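PDB 5YTI: flagellar hook associated protein type 3 FlgL from Legionella pneumophila subsp. pneumophila, which probably serves as a structural protein of the bacterial flagellum, a hook-associated member of the flagellin family. Local coordinates for residues G78-A83 and S340-L345; R74-I79 and S133-G138. All coordinates share one frame; numbering follows the deposited sequence.

Contact 1: residues G78-A83 and S340-L345; sequences GILSNA and SVQSDL
Leu-80 lays its CD1 methyl against CG1 of Val-341, and the two side chains meet at about a right angle. The setting is the antiparallel pairing of two long helices, 49-96 and 316-374, which form the extended helical part of this flagellin-family protein. The short segments run at 157° to one another with axes 10.5 Å apart, a spacing that leaves room for side chains to mesh between the backbones. Leu-80 reaches across with its CG beside the backbone N and anti to the carbonyl carbon (chi1 -73°). In Val-341 it is the branch anti to the backbone N, CG1, that faces the leucine. Leu-345, one turn further along, adds a looser contact, its CD1 lying 4.3 Å from CD1 of Leu-80. Val-182 of helix 179-184 also packs on Leu-80, so a third helix joins the apolar patch. Beside it the character becomes polar. Gln-342 runs out extended beyond CG and passes Leu-80, with its CG 4.2 Å from CB of that residue. NE2 of Gln-342 makes a weak hydrogen bond to OE2 of Glu-77 and comes to rest 3.9 Å from CA of Ser-81.

Contact 2: residues R74-I79 and S133-G138; sequences RLEEGI and SYMFSG
Met-135, present as selenomethionine, is the first residue of the segment 133-138 to meet helix 49-96, its side chain directed at the helix surface. The contact packs an irregular loop, which follows helix 104-125, onto a long helix within the flagellin N-terminal helical region. In Met-135 the CG sits between backbone N and carbonyl carbon (chi1 57°), and a bend at chi3 brings the terminal methyl between Leu-75 and Ile-79. The SE atom lies 4.0 Å from CG of Glu-76, while CE is 4.0 Å from CG1 of Ile-79 and also approaches CB of Leu-75. Phe-136 follows; CG of Met-135 lies over one face of its ring, offset toward the rim, 3.6 Å above the plane. Phe-183 meets this ring edge-to-face. The aliphatic part of Glu-76 passes the ring obliquely, bringing CG to 3.9 Å from CE1 of Phe-136, and its carboxylate plane is turned 74° from the ring. At the ring edge, near its plane, CG2 of Ile-79 stands 3.9 Å from CE2 of Phe-136. Ser-137 then turns back within the loop, its OG giving a 3.1 Å hydrogen bond to the carbonyl O of Tyr-134, three residues earlier, from 52° out of the carbonyl plane.

In the fold
Contacts 1 and 2 illustrate how one long helix can serve two neighbours at once: both start from helix 49-96, and their centres are about 10 Å apart. Their ranges overlap at Gly-78 and Ile-79, of which only Ile-79 makes a contact, with the loop in contact 2. The 340-345 segment and the 133-138 loop approach different parts of the helix surface, but the two groups of side chains are continuous, since CD2 of Leu-80 lies 4.1 Å from CZ of Phe-136. A second join is made by Leu-345, whose CD1 is 3.5 Å from OE1 of Glu-76. At contact 1 the second subunit reaches helix 316-374, where Asn-223 of that neighbouring subunit is hydrogen-bonded to Ser-343, whereas contact 2 is built within one chain.

Contact 1: residues G78-A83 and S340-L345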
loop_
_atom_site.group_PDB
_atom_site.type_symbol
_atom_site.label_atom_id
_atom_site.label_comp_id
_atom_site.label_asym_id
_atom_site.label_seq_id
_atom_site.Cartn_x
_atom_site.Cartn_y
_atom_site.Cartn_z
ATOM N N GLY A 78 -19.163 10.373 -5.844
ATOM C CA GLY A 78 -20.074 9.509 -6.620
ATOM C C GLY A 78 -19.403 8.560 -7.596
ATOM O O GLY A 78 -19.922 7.470 -7.873
ATOM N N ILE A 79 -18.257 8.992 -8.126
ATOM C CA ILE A 79 -17.413 8.144 -8.956
ATOM C C ILE A 79 -16.719 7.084 -8.101
ATOM O O ILE A 79 -16.771 5.899 -8.423
ATOM C CB ILE A 79 -16.380 8.969 -9.742
ATOM C CG1 ILE A 79 -17.094 9.869 -10.773
ATOM C CG2 ILE A 79 -15.357 8.057 -10.413
ATOM C CD1 ILE A 79 -17.861 9.126 -11.859
ATOM N N LEU A 80 -16.096 7.494 -7.005
ATOM C CA LEU A 80 -15.575 6.536 -6.044
ATOM C C LEU A 80 -16.672 5.591 -5.575
ATOM O O LEU A 80 -16.463 4.384 -5.537
ATOM C CB LEU A 80 -14.935 7.232 -4.850
ATOM C CG LEU A 80 -13.595 7.886 -5.175
ATOM C CD1 LEU A 80 -12.876 8.303 -3.910
ATOM C CD2 LEU A 80 -12.662 6.985 -5.961
ATOM N N SER A 81 -17.840 6.130 -5.241
ATOM C CA SER A 81 -19.015 5.316 -4.835
ATOM C C SER A 81 -19.417 4.220 -5.867
ATOM O O SER A 81 -19.671 3.048 -5.501
ATOM C CB SER A 81 -20.175 6.276 -4.568
ATOM O OG SER A 81 -21.417 5.629 -4.425
ATOM N N ASN A 82 -19.471 4.637 -7.145
ATOM C CA ASN A 82 -19.651 3.728 -8.310
ATOM C C ASN A 82 -18.577 2.635 -8.333
ATOM O O ASN A 82 -18.847 1.478 -8.627
ATOM C CB ASN A 82 -19.525 4.483 -9.661
ATOM C CG ASN A 82 -20.701 5.390 -9.982
ATOM O OD1 ASN A 82 -21.829 5.163 -9.550
ATOM N ND2 ASN A 82 -20.430 6.435 -10.768
ATOM N N ALA A 83 -17.342 3.044 -8.082
ATOM C CA ALA A 83 -16.223 2.168 -8.186
ATOM C C ALA A 83 -16.237 1.148 -7.062
ATOM O O ALA A 83 -15.677 0.042 -7.204
ATOM C CB ALA A 83 -14.942 2.966 -8.157
ATOM N N SER A 340 -11.002 4.526 2.392
ATOM C CA SER A 340 -10.190 5.475 3.158
ATOM C C SER A 340 -10.087 6.758 2.378
ATOM O O SER A 340 -10.083 7.841 2.959
ATOM C CB SER A 340 -8.807 4.936 3.540
ATOM O OG SER A 340 -7.894 4.902 2.453
ATOM N N VAL A 341 -10.031 6.651 1.056
ATOM C CA VAL A 341 -10.102 7.849 0.227
ATOM C C VAL A 341 -11.457 8.502 0.424
ATOM O O VAL A 341 -11.523 9.694 0.534
ATOM C CB VAL A 341 -9.848 7.576 -1.266
ATOM C CG1 VAL A 341 -10.003 8.841 -2.074
ATOM C CG2 VAL A 341 -8.446 7.031 -1.492
ATOM N N GLN A 342 -12.530 7.733 0.504
ATOM C CA GLN A 342 -13.853 8.313 0.801
ATOM C C GLN A 342 -13.891 8.965 2.164
ATOM O O GLN A 342 -14.420 10.057 2.304
ATOM C CB GLN A 342 -14.977 7.274 0.745
ATOM C CG GLN A 342 -15.294 6.786 -0.648
ATOM C CD GLN A 342 -16.254 5.643 -0.619
ATOM O OE1 GLN A 342 -16.006 4.632 0.029
ATOM N NE2 GLN A 342 -17.360 5.788 -1.329
ATOM N N SER A 343 -13.355 8.296 3.178
ATOM C CA SER A 343 -13.361 8.886 4.517
ATOM C C SER A 343 -12.594 10.212 4.466
ATOM O O SER A 343 -13.061 11.182 5.033
ATOM C CB SER A 343 -12.799 7.929 5.580
ATOM O OG SER A 343 -13.631 6.773 5.729
ATOM N N ASP A 344 -11.456 10.254 3.758
ATOM C CA ASP A 344 -10.650 11.480 3.625
ATOM C C ASP A 344 -11.466 12.644 3.029
ATOM O O ASP A 344 -11.351 13.801 3.438
ATOM C CB ASP A 344 -9.410 11.254 2.739
ATOM C CG ASP A 344 -8.387 12.390 2.865
ATOM O OD1 ASP A 344 -7.734 12.458 3.934
ATOM O OD2 ASP A 344 -8.218 13.209 1.929
ATOM N N LEU A 345 -12.265 12.289 2.034
ATOM C CA LEU A 345 -13.065 13.194 1.254
ATOM C C LEU A 345 -14.197 13.729 2.154
ATOM O O LEU A 345 -14.415 14.911 2.209
ATOM C CB LEU A 345 -13.592 12.392 0.070
ATOM C CG LEU A 345 -14.163 13.035 -1.171
ATOM C CD1 LEU A 345 -14.257 11.988 -2.273
ATOM C CD2 LEU A 345 -15.539 13.570 -0.853
#

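Contact 2: residues R74-I79 and S133-G138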
loop_
_atom_site.group_PDB
_atom_site.type_symbol
_atom_site.label_atom_id
_atom_site.label_comp_id
_atom_site.label_asym_id
_atom_site.label_seq_id
_atom_site.Cartn_x
_atom_site.Cartn_y
_atom_site.Cartn_z
ATOM N N ARG A 74 -18.103 16.280 -4.225
ATOM C CA ARG A 74 -19.307 15.453 -4.266
ATOM C C ARG A 74 -19.449 14.676 -5.596
ATOM O O ARG A 74 -19.893 13.521 -5.590
ATOM C CB ARG A 74 -20.550 16.297 -3.977
ATOM C CG ARG A 74 -20.705 16.656 -2.499
ATOM C CD ARG A 74 -22.068 17.277 -2.170
ATOM N NE ARG A 74 -21.978 18.230 -1.058
ATOM C CZ ARG A 74 -22.077 17.924 0.236
ATOM N NH1 ARG A 74 -21.951 18.883 1.159
ATOM N NH2 ARG A 74 -22.299 16.672 0.614
ATOM N N LEU A 75 -19.059 15.294 -6.714
ATOM C CA LEU A 75 -18.980 14.599 -8.002
ATOM C C LEU A 75 -18.011 13.408 -7.886
ATOM O O LEU A 75 -18.309 12.291 -8.331
ATOM C CB LEU A 75 -18.522 15.567 -9.099
ATOM C CG LEU A 75 -19.120 15.419 -10.499
ATOM C CD1 LEU A 75 -20.628 15.587 -10.436
ATOM C CD2 LEU A 75 -18.521 16.448 -11.453
ATOM N N GLU A 76 -16.864 13.661 -7.255
ATOM C CA GLU A 76 -15.848 12.646 -6.962
ATOM C C GLU A 76 -16.322 11.578 -5.937
ATOM O O GLU A 76 -15.934 10.433 -6.032
ATOM C CB GLU A 76 -14.560 13.326 -6.473
ATOM C CG GLU A 76 -13.346 12.410 -6.471
ATOM C CD GLU A 76 -12.233 12.835 -5.516
ATOM O OE1 GLU A 76 -11.794 11.986 -4.713
ATOM O OE2 GLU A 76 -11.778 14.001 -5.579
ATOM N N GLU A 77 -17.140 11.939 -4.953
ATOM C CA GLU A 77 -17.650 10.943 -4.026
ATOM C C GLU A 77 -18.411 9.912 -4.846
ATOM O O GLU A 77 -18.269 8.721 -4.623
ATOM C CB GLU A 77 -18.530 11.587 -2.934
ATOM C CG GLU A 77 -19.238 10.617 -1.974
ATOM C CD GLU A 77 -18.305 9.615 -1.243
ATOM O OE1 GLU A 77 -17.237 9.995 -0.716
ATOM O OE2 GLU A 77 -18.656 8.420 -1.163
ATOM N N GLY A 78 -19.163 10.373 -5.844
ATOM C CA GLY A 78 -20.074 9.509 -6.620
ATOM C C GLY A 78 -19.403 8.560 -7.596
ATOM O O GLY A 78 -19.922 7.470 -7.873
ATOM N N ILE A 79 -18.257 8.992 -8.126
ATOM C CA ILE A 79 -17.413 8.144 -8.956
ATOM C C ILE A 79 -16.719 7.084 -8.101
ATOM O O ILE A 79 -16.771 5.899 -8.423
ATOM C CB ILE A 79 -16.380 8.969 -9.742
ATOM C CG1 ILE A 79 -17.094 9.869 -10.773
ATOM C CG2 ILE A 79 -15.357 8.057 -10.413
ATOM C CD1 ILE A 79 -17.861 9.126 -11.859
ATOM N N SER A 133 -11.629 18.194 -18.243
ATOM C CA SER A 133 -10.290 17.795 -17.766
ATOM C C SER A 133 -10.399 16.587 -16.808
ATOM O O SER A 133 -11.411 16.415 -16.140
ATOM C CB SER A 133 -9.608 18.966 -17.060
ATOM O OG SER A 133 -10.408 19.466 -16.013
ATOM N N TYR A 134 -9.377 15.748 -16.719
ATOM C CA TYR A 134 -9.532 14.473 -15.997
ATOM C C TYR A 134 -9.514 14.634 -14.481
ATOM O O TYR A 134 -8.702 15.383 -13.973
ATOM C CB TYR A 134 -8.451 13.501 -16.444
ATOM C CG TYR A 134 -8.589 13.112 -17.891
ATOM C CD1 TYR A 134 -9.511 12.141 -18.290
ATOM C CD2 TYR A 134 -7.811 13.722 -18.873
ATOM C CE1 TYR A 134 -9.647 11.786 -19.626
ATOM C CE2 TYR A 134 -7.939 13.379 -20.212
ATOM C CZ TYR A 134 -8.855 12.412 -20.585
ATOM O OH TYR A 134 -8.968 12.072 -21.914
HETATM N N MSE A 135 -10.383 13.940 -13.744
HETATM C CA MSE A 135 -10.420 14.146 -12.281
HETATM C C MSE A 135 -9.279 13.502 -11.549
HETATM O O MSE A 135 -8.880 13.992 -10.492
HETATM C CB MSE A 135 -11.749 13.825 -11.577
HETATM C CG MSE A 135 -12.342 12.441 -11.718
HETATM SE SE MSE A 135 -13.806 12.171 -10.391
HETATM C CE MSE A 135 -15.242 13.397 -10.976
ATOM N N PHE A 136 -8.710 12.430 -12.084
ATOM C CA PHE A 136 -7.724 11.679 -11.314
ATOM C C PHE A 136 -6.322 11.755 -11.901
ATOM O O PHE A 136 -5.494 10.884 -11.698
ATOM C CB PHE A 136 -8.148 10.220 -11.208
ATOM C CG PHE A 136 -9.415 10.006 -10.440
ATOM C CD1 PHE A 136 -9.540 10.466 -9.143
ATOM C CD2 PHE A 136 -10.468 9.312 -10.999
ATOM C CE1 PHE A 136 -10.707 10.263 -8.419
ATOM C CE2 PHE A 136 -11.632 9.101 -10.277
ATOM C CZ PHE A 136 -11.751 9.578 -8.985
ATOM N N SER A 137 -6.046 12.816 -12.624
ATOM C CA SER A 137 -4.768 12.923 -13.288
ATOM C C SER A 137 -3.777 13.813 -12.548
ATOM O O SER A 137 -2.595 13.833 -12.890
ATOM C CB SER A 137 -4.984 13.478 -14.681
ATOM O OG SER A 137 -5.801 14.621 -14.592
ATOM N N GLY A 138 -4.241 14.548 -11.541
ATOM C CA GLY A 138 -3.363 15.463 -10.802
ATOM C C GLY A 138 -3.225 16.773 -11.531
ATOM O O GLY A 138 -4.128 17.181 -12.214
#